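Long-range contacts in TOG array regulator of axonemal microtubules protein 1 (Mus musculus, PDB 5DN7), which takes part in ciliogenesis, promotes microtubule polymerization through its HEAT-repeat TOG domains and is required for regulation of cilium length: residues K19-P24 and S58-S63; V220-V225 and G236-V241. All coordinates share one frame; numbering follows the deposited sequence.

Interaction 1 of 2, residues K19-P24 and S58-S63; sequences KFEIIP and STPHAS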
ATOM      1  N   LYS A  19       8.615 -28.377  -3.581  1.00 50.57           N
ATOM      2  CA  LYS A  19       9.153 -27.375  -2.664  1.00 55.37           C
ATOM      3  C   LYS A  19       8.004 -26.567  -2.063  1.00 56.70           C
ATOM      4  O   LYS A  19       7.067 -26.185  -2.778  1.00 49.72           O
ATOM      5  CB  LYS A  19      10.137 -26.452  -3.390  1.00 56.05           C
ATOM      6  CG  LYS A  19      10.914 -25.525  -2.482  1.00 58.78           C
ATOM      7  CD  LYS A  19      11.973 -26.280  -1.692  1.00 63.17           C
ATOM      8  CE  LYS A  19      12.752 -25.335  -0.788  1.00 58.69           C
ATOM      9  NZ  LYS A  19      13.933 -25.996  -0.188  1.00 57.75           N
ATOM     10  N   PHE A  20       8.064 -26.337  -0.751  1.00 57.69           N
ATOM     11  CA  PHE A  20       6.992 -25.643  -0.033  1.00 55.89           C
ATOM     12  C   PHE A  20       5.625 -26.292  -0.250  1.00 57.29           C
ATOM     13  O   PHE A  20       4.594 -25.641  -0.043  1.00 60.38           O
ATOM     14  CB  PHE A  20       6.920 -24.171  -0.460  1.00 45.65           C
ATOM     15  CG  PHE A  20       8.245 -23.470  -0.443  1.00 50.85           C
ATOM     16  CD1 PHE A  20       9.056 -23.519   0.678  1.00 49.54           C
ATOM     17  CD2 PHE A  20       8.687 -22.767  -1.558  1.00 56.01           C
ATOM     18  CE1 PHE A  20      10.278 -22.878   0.698  1.00 49.95           C
ATOM     19  CE2 PHE A  20       9.917 -22.123  -1.549  1.00 56.13           C
ATOM     20  CZ  PHE A  20      10.713 -22.177  -0.421  1.00 50.32           C
ATOM     21  N   GLU A  21       5.623 -27.560  -0.674  1.00 55.88           N
ATOM     22  CA  GLU A  21       4.398 -28.293  -1.039  1.00 59.24           C
ATOM     23  C   GLU A  21       3.709 -27.725  -2.285  1.00 48.47           C
ATOM     24  O   GLU A  21       2.571 -28.081  -2.582  1.00 50.63           O
ATOM     25  CB  GLU A  21       3.392 -28.296   0.123  1.00 63.57           C
ATOM     26  CG  GLU A  21       3.964 -28.674   1.472  1.00 70.24           C
ATOM     27  CD  GLU A  21       3.293 -29.900   2.063  1.00 74.92           C
ATOM     28  OE1 GLU A  21       2.562 -30.598   1.327  1.00 79.87           O
ATOM     29  OE2 GLU A  21       3.489 -30.156   3.268  1.00 71.73           O
ATOM     30  N   ILE A  22       4.396 -26.850  -3.012  1.00 36.45           N
ATOM     31  CA  ILE A  22       3.785 -26.165  -4.148  1.00 42.94           C
ATOM     32  C   ILE A  22       4.626 -26.274  -5.419  1.00 46.82           C
ATOM     33  O   ILE A  22       4.120 -26.639  -6.478  1.00 50.86           O
ATOM     34  CB  ILE A  22       3.551 -24.663  -3.837  1.00 39.48           C
ATOM     35  CG1 ILE A  22       2.951 -24.488  -2.439  1.00 38.11           C
ATOM     36  CG2 ILE A  22       2.643 -24.040  -4.883  1.00 40.93           C
ATOM     37  CD1 ILE A  22       3.115 -23.096  -1.864  1.00 43.99           C
ATOM     38  N   ILE A  23       5.913 -25.963  -5.305  1.00 46.96           N
ATOM     39  CA  ILE A  23       6.777 -25.826  -6.470  1.00 39.97           C
ATOM     40  C   ILE A  23       7.619 -27.063  -6.749  1.00 39.71           C
ATOM     41  O   ILE A  23       8.416 -27.471  -5.912  1.00 41.45           O
ATOM     42  CB  ILE A  23       7.737 -24.641  -6.307  1.00 40.77           C
ATOM     43  CG1 ILE A  23       7.027 -23.451  -5.659  1.00 34.07           C
ATOM     44  CG2 ILE A  23       8.351 -24.260  -7.644  1.00 40.84           C
ATOM     45  CD1 ILE A  23       7.977 -22.347  -5.261  1.00 31.69           C
ATOM     46  N   PRO A  24       7.452 -27.654  -7.940  1.00 41.38           N
ATOM     47  CA  PRO A  24       8.341 -28.695  -8.468  1.00 45.92           C
ATOM     48  C   PRO A  24       9.802 -28.233  -8.466  1.00 51.02           C
ATOM     49  O   PRO A  24      10.055 -27.120  -8.934  1.00 50.94           O
ATOM     50  CB  PRO A  24       7.828 -28.889  -9.897  1.00 47.62           C
ATOM     51  CG  PRO A  24       6.388 -28.492  -9.827  1.00 43.59           C
ATOM     52  CD  PRO A  24       6.330 -27.368  -8.850  1.00 37.95           C
ATOM     53  N   SER A  58      -4.563 -26.282   3.086  1.00 56.55           N
ATOM     54  CA  SER A  58      -4.039 -27.640   3.146  1.00 59.21           C
ATOM     55  C   SER A  58      -2.550 -27.643   3.303  1.00 54.10           C
ATOM     56  O   SER A  58      -1.945 -28.675   3.414  1.00 50.82           O
ATOM     57  CB  SER A  58      -4.333 -28.393   1.861  1.00 58.44           C
ATOM     58  OG  SER A  58      -5.700 -28.560   1.707  1.00 63.10           O
ATOM     59  N   THR A  59      -1.978 -26.464   3.272  1.00 57.58           N
ATOM     60  CA  THR A  59      -0.538 -26.278   3.335  1.00 54.78           C
ATOM     61  C   THR A  59      -0.119 -25.895   4.738  1.00 45.42           C
ATOM     62  O   THR A  59      -0.676 -24.970   5.326  1.00 48.90           O
ATOM     63  CB  THR A  59      -0.073 -25.183   2.360  1.00 52.63           C
ATOM     64  OG1 THR A  59      -0.628 -25.432   1.064  1.00 57.66           O
ATOM     65  CG2 THR A  59       1.442 -25.147   2.267  1.00 50.58           C
ATOM     66  N   PRO A  60       0.860 -26.610   5.286  1.00 40.31           N
ATOM     67  CA  PRO A  60       1.421 -26.237   6.586  1.00 45.53           C
ATOM     68  C   PRO A  60       2.003 -24.821   6.602  1.00 41.35           C
ATOM     69  O   PRO A  60       2.615 -24.370   5.631  1.00 33.66           O
ATOM     70  CB  PRO A  60       2.523 -27.283   6.816  1.00 50.24           C
ATOM     71  CG  PRO A  60       2.706 -27.987   5.509  1.00 53.61           C
ATOM     72  CD  PRO A  60       1.403 -27.882   4.785  1.00 46.89           C
ATOM     73  N   HIS A  61       1.806 -24.150   7.733  1.00 38.26           N
ATOM     74  CA  HIS A  61       2.280 -22.795   7.967  1.00 35.25           C
ATOM     75  C   HIS A  61       3.739 -22.565   7.566  1.00 35.78           C
ATOM     76  O   HIS A  61       4.058 -21.575   6.895  1.00 39.37           O
ATOM     77  CB  HIS A  61       2.092 -22.446   9.442  1.00 42.79           C
ATOM     78  CG  HIS A  61       2.634 -21.103   9.814  1.00 46.94           C
ATOM     79  ND1 HIS A  61       1.908 -19.941   9.669  1.00 50.51           N
ATOM     80  CD2 HIS A  61       3.839 -20.736  10.313  1.00 44.59           C
ATOM     81  CE1 HIS A  61       2.642 -18.915  10.065  1.00 47.47           C
ATOM     82  NE2 HIS A  61       3.816 -19.370  10.464  1.00 44.55           N
ATOM     83  N   ALA A  62       4.616 -23.477   7.977  1.00 39.91           N
ATOM     84  CA  ALA A  62       6.052 -23.364   7.711  1.00 40.46           C
ATOM     85  C   ALA A  62       6.357 -23.276   6.214  1.00 35.75           C
ATOM     86  O   ALA A  62       7.197 -22.471   5.773  1.00 42.02           O
ATOM     87  CB  ALA A  62       6.789 -24.545   8.331  1.00 35.98           C
ATOM     88  N   SER A  63       5.664 -24.105   5.441  1.00 36.52           N
ATOM     89  CA  SER A  63       5.812 -24.094   3.995  1.00 33.52           C
ATOM     90  C   SER A  63       5.336 -22.768   3.394  1.00 31.00           C
ATOM     91  O   SER A  63       6.033 -22.196   2.567  1.00 30.21           O
ATOM     92  CB  SER A  63       5.061 -25.271   3.366  1.00 35.21           C
ATOM     93  OG  SER A  63       5.799 -26.474   3.506  1.00 42.94           O
TER

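Interaction 2 of 2, residues V220-V225 and G236-V241; sequences VLFKAV and GVMNAV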
ATOM      1  N   VAL A 220      -9.252  19.137  15.073  1.00 36.29           N
ATOM      2  CA  VAL A 220      -8.280  18.099  15.336  1.00 36.46           C
ATOM      3  C   VAL A 220      -7.222  18.088  14.240  1.00 27.31           C
ATOM      4  O   VAL A 220      -6.066  17.757  14.505  1.00 24.98           O
ATOM      5  CB  VAL A 220      -8.959  16.708  15.456  1.00 42.80           C
ATOM      6  CG1 VAL A 220      -9.668  16.351  14.187  1.00 46.48           C
ATOM      7  CG2 VAL A 220      -7.939  15.649  15.783  1.00 44.56           C
ATOM      8  N   LEU A 221      -7.613  18.491  13.026  1.00 24.29           N
ATOM      9  CA  LEU A 221      -6.680  18.597  11.911  1.00 24.02           C
ATOM     10  C   LEU A 221      -5.719  19.736  12.143  1.00 28.58           C
ATOM     11  O   LEU A 221      -4.519  19.643  11.820  1.00 23.75           O
ATOM     12  CB  LEU A 221      -7.408  18.815  10.581  1.00 26.97           C
ATOM     13  CG  LEU A 221      -8.095  17.607   9.960  1.00 29.20           C
ATOM     14  CD1 LEU A 221      -8.704  17.992   8.635  1.00 32.82           C
ATOM     15  CD2 LEU A 221      -7.097  16.483   9.780  1.00 19.20           C
ATOM     16  N   PHE A 222      -6.243  20.826  12.698  1.00 24.54           N
ATOM     17  CA  PHE A 222      -5.344  21.935  13.021  1.00 30.10           C
ATOM     18  C   PHE A 222      -4.412  21.615  14.210  1.00 33.66           C
ATOM     19  O   PHE A 222      -3.264  22.083  14.256  1.00 28.63           O
ATOM     20  CB  PHE A 222      -6.153  23.199  13.280  1.00 37.68           C
ATOM     21  CG  PHE A 222      -6.982  23.626  12.095  1.00 44.32           C
ATOM     22  CD1 PHE A 222      -6.529  23.405  10.804  1.00 43.53           C
ATOM     23  CD2 PHE A 222      -8.229  24.211  12.269  1.00 54.53           C
ATOM     24  CE1 PHE A 222      -7.289  23.788   9.705  1.00 49.22           C
ATOM     25  CE2 PHE A 222      -8.997  24.595  11.170  1.00 53.31           C
ATOM     26  CZ  PHE A 222      -8.520  24.380   9.889  1.00 46.72           C
ATOM     27  N   LYS A 223      -4.857  20.805  15.146  1.00 28.48           N
ATOM     28  CA  LYS A 223      -3.982  20.324  16.169  1.00 23.13           C
ATOM     29  C   LYS A 223      -2.900  19.426  15.579  1.00 25.49           C
ATOM     30  O   LYS A 223      -1.772  19.524  15.961  1.00 25.58           O
ATOM     31  CB  LYS A 223      -4.753  19.575  17.238  1.00 28.00           C
ATOM     32  CG  LYS A 223      -5.839  20.422  17.876  1.00 43.07           C
ATOM     33  CD  LYS A 223      -6.251  19.947  19.247  1.00 58.76           C
ATOM     34  CE  LYS A 223      -7.718  19.622  19.317  1.00 64.39           C
ATOM     35  NZ  LYS A 223      -7.911  18.278  19.908  1.00 68.36           N
ATOM     36  N   ALA A 224      -3.279  18.553  14.660  1.00 20.84           N
ATOM     37  CA  ALA A 224      -2.312  17.727  13.950  1.00 21.74           C
ATOM     38  C   ALA A 224      -1.248  18.593  13.266  1.00 26.95           C
ATOM     39  O   ALA A 224      -0.060  18.299  13.363  1.00 23.84           O
ATOM     40  CB  ALA A 224      -3.008  16.842  12.930  1.00 18.70           C
ATOM     41  N   VAL A 225      -1.678  19.651  12.577  1.00 24.62           N
ATOM     42  CA  VAL A 225      -0.732  20.563  11.948  1.00 20.16           C
ATOM     43  C   VAL A 225       0.153  21.213  13.025  1.00 23.41           C
ATOM     44  O   VAL A 225       1.340  21.467  12.802  1.00 23.30           O
ATOM     45  CB  VAL A 225      -1.445  21.663  11.121  1.00 26.64           C
ATOM     46  CG1 VAL A 225      -0.438  22.704  10.592  1.00 20.92           C
ATOM     47  CG2 VAL A 225      -2.279  21.055   9.965  1.00 19.29           C
ATOM     48  N   GLY A 236       2.629  28.670   7.364  1.00 55.77           N
ATOM     49  CA  GLY A 236       3.228  28.030   6.201  1.00 52.30           C
ATOM     50  C   GLY A 236       2.468  26.761   5.860  1.00 42.99           C
ATOM     51  O   GLY A 236       1.761  26.696   4.849  1.00 40.31           O
ATOM     52  N   VAL A 237       2.606  25.750   6.712  1.00 34.72           N
ATOM     53  CA  VAL A 237       1.858  24.509   6.555  1.00 33.07           C
ATOM     54  C   VAL A 237       0.418  24.767   6.908  1.00 29.56           C
ATOM     55  O   VAL A 237      -0.486  24.245   6.281  1.00 31.43           O
ATOM     56  CB  VAL A 237       2.427  23.389   7.446  1.00 41.24           C
ATOM     57  CG1 VAL A 237       1.454  22.231   7.571  1.00 28.12           C
ATOM     58  CG2 VAL A 237       3.738  22.922   6.882  1.00 46.37           C
ATOM     59  N   MET A 238       0.211  25.592   7.924  1.00 26.04           N
ATOM     60  CA  MET A 238      -1.115  26.023   8.304  1.00 26.01           C
ATOM     61  C   MET A 238      -1.815  26.708   7.126  1.00 26.87           C
ATOM     62  O   MET A 238      -2.970  26.397   6.797  1.00 22.30           O
ATOM     63  CB  MET A 238      -1.025  26.965   9.501  1.00 32.06           C
ATOM     64  CG  MET A 238      -2.316  27.150  10.241  1.00 34.65           C
ATOM     65  SD  MET A 238      -3.167  25.586  10.511  1.00 47.28           S
ATOM     66  CE  MET A 238      -4.543  26.157  11.505  1.00 60.64           C
ATOM     67  N   ASN A 239      -1.092  27.620   6.480  1.00 30.91           N
ATOM     68  CA  ASN A 239      -1.638  28.364   5.346  1.00 36.85           C
ATOM     69  C   ASN A 239      -2.007  27.462   4.164  1.00 27.65           C
ATOM     70  O   ASN A 239      -3.084  27.586   3.606  1.00 31.32           O
ATOM     71  CB  ASN A 239      -0.658  29.456   4.880  1.00 39.44           C
ATOM     72  CG  ASN A 239      -0.642  30.667   5.807  1.00 57.20           C
ATOM     73  OD1 ASN A 239       0.350  31.400   5.870  1.00 66.04           O
ATOM     74  ND2 ASN A 239      -1.741  30.875   6.541  1.00 55.99           N
ATOM     75  N   ALA A 240      -1.102  26.572   3.784  1.00 24.57           N
ATOM     76  CA  ALA A 240      -1.357  25.605   2.733  1.00 26.07           C
ATOM     77  C   ALA A 240      -2.522  24.664   3.086  1.00 21.34           C
ATOM     78  O   ALA A 240      -3.359  24.382   2.246  1.00 25.39           O
ATOM     79  CB  ALA A 240      -0.097  24.806   2.439  1.00 22.17           C
ATOM     80  N   VAL A 241      -2.585  24.185   4.323  1.00 24.09           N
ATOM     81  CA  VAL A 241      -3.683  23.308   4.726  1.00 19.18           C
ATOM     82  C   VAL A 241      -5.010  24.036   4.605  1.00 19.87           C
ATOM     83  O   VAL A 241      -5.968  23.499   4.069  1.00 20.65           O
ATOM     84  CB  VAL A 241      -3.519  22.773   6.175  1.00 26.84           C
ATOM     85  CG1 VAL A 241      -4.834  22.252   6.701  1.00 19.92           C
ATOM     86  CG2 VAL A 241      -2.457  21.670   6.225  1.00 20.96           C
TER

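Interaction 1 of 2, residues K19-P24 and S58-S63
Lys19 O accepts two backbone hydrogen bonds, 2.8 Å each from Ile22 N and Ile23 N, and the tight turn they close presents Phe20 and Glu21 to Thr59, Pro60 and Ser63. Both turn residues have left-handed backbone angles (phi 54° at Phe20), and the doubling of Ile22 and Ile23 opposite the single residue Lys19 is that of a classic beta bulge. The carbonyl of Phe20 points to the other segment, where Phe20 O lies 3.5 Å from Ser63 CB and 3.9 Å from Thr59 CG2. These are van der Waals contacts. The Phe20 ring stands obliquely to Ser63 O; Lys19 CG lies over the centre of one face, and Ile23 CD1 meets the ring edge in its plane. This turn leads into helix 25-32, and Ser63 belongs to the first turn of helix 61-74, so the contact joins two successive predicted HEAT repeats of the TOG 2 solenoid. Ile22 and Ile23 pack on Phe67 of the same helix. Farther out, Glu21 bends at chi2 (-120°) and its carboxylate meets the Pro60 ring from the opposite direction, with OE2 3.2 Å from Pro60 CG. Pro60 occupies the N-cap position of helix 61-74, and the carboxylate meets its ring carbons without a hydrogen bond. Nearer the backbone, Glu21 CG rests 3.5 Å from Ser63 OG.

Interaction 2 of 2, residues V220-V225 and G236-V241
The side chains of Phe222 and Met238 cross at about a right angle, with the methyl CE of Met238 3.5 Å from CD1 of the Phe222 ring and almost as near to its CG. Met238 SD lies 4.9 Å from the centroid of the Phe222 ring and 46° off its normal, an oblique Met-aromatic contact. The methionine chain starts with CG anti to the backbone N (chi1 -162°) and then bends at chi2, which carries the sulfur and methyl across to the aromatic side chain. A different approach is made by Val241, whose CG1 comes to the ring edge, near its plane, 4.2 Å from Phe222 CE1. Val225 divides its two branches between three partners. Its CG1 packs 3.6 Å from Val237 CG1 as the two side chains slide past each other, and it also touches Met238 SD at 4.0 Å. The other branch runs tip to tip against Val241, with Val225 CG2 3.8 Å from Val241 CG2. The interface between the segments is thus wholly apolar. Around this first shell, Leu191 packs on Val225, Val237 and Val241 alike, while Gln242 and Leu245 extend the wall beside Phe222. At the start of the second helix, Glu229 OE2 accepts a hydrogen bond from Val237 N. The two helical segments run nearly antiparallel, at 147°, with axes 10.5 Å apart at closest approach. Such antiparallel pairing of consecutive helices, here 219-226 and 237-246, is the building principle of the alpha-solenoid from which TOG domains are made.

The two contacts lie toward opposite ends of the TOG 2 solenoid, on either side of the chain's centre, with their own centres about 50 Å apart and no touch between them. They share no secondary-structure element. Interaction 1 is a surface contact between a non-helical turn and the beginning of a helix, and it mixes carbonyl, carboxylate and hydroxyl groups with aliphatic carbons. Interaction 2 is partly buried and lies between two helices, where branched aliphatic groups, a thioether and a phenyl ring pack together. Neither relies on a hydrogen bond across its segments; in the first, backbone bonds shape the turn, whereas in the second, helical backbones present the apolar groups.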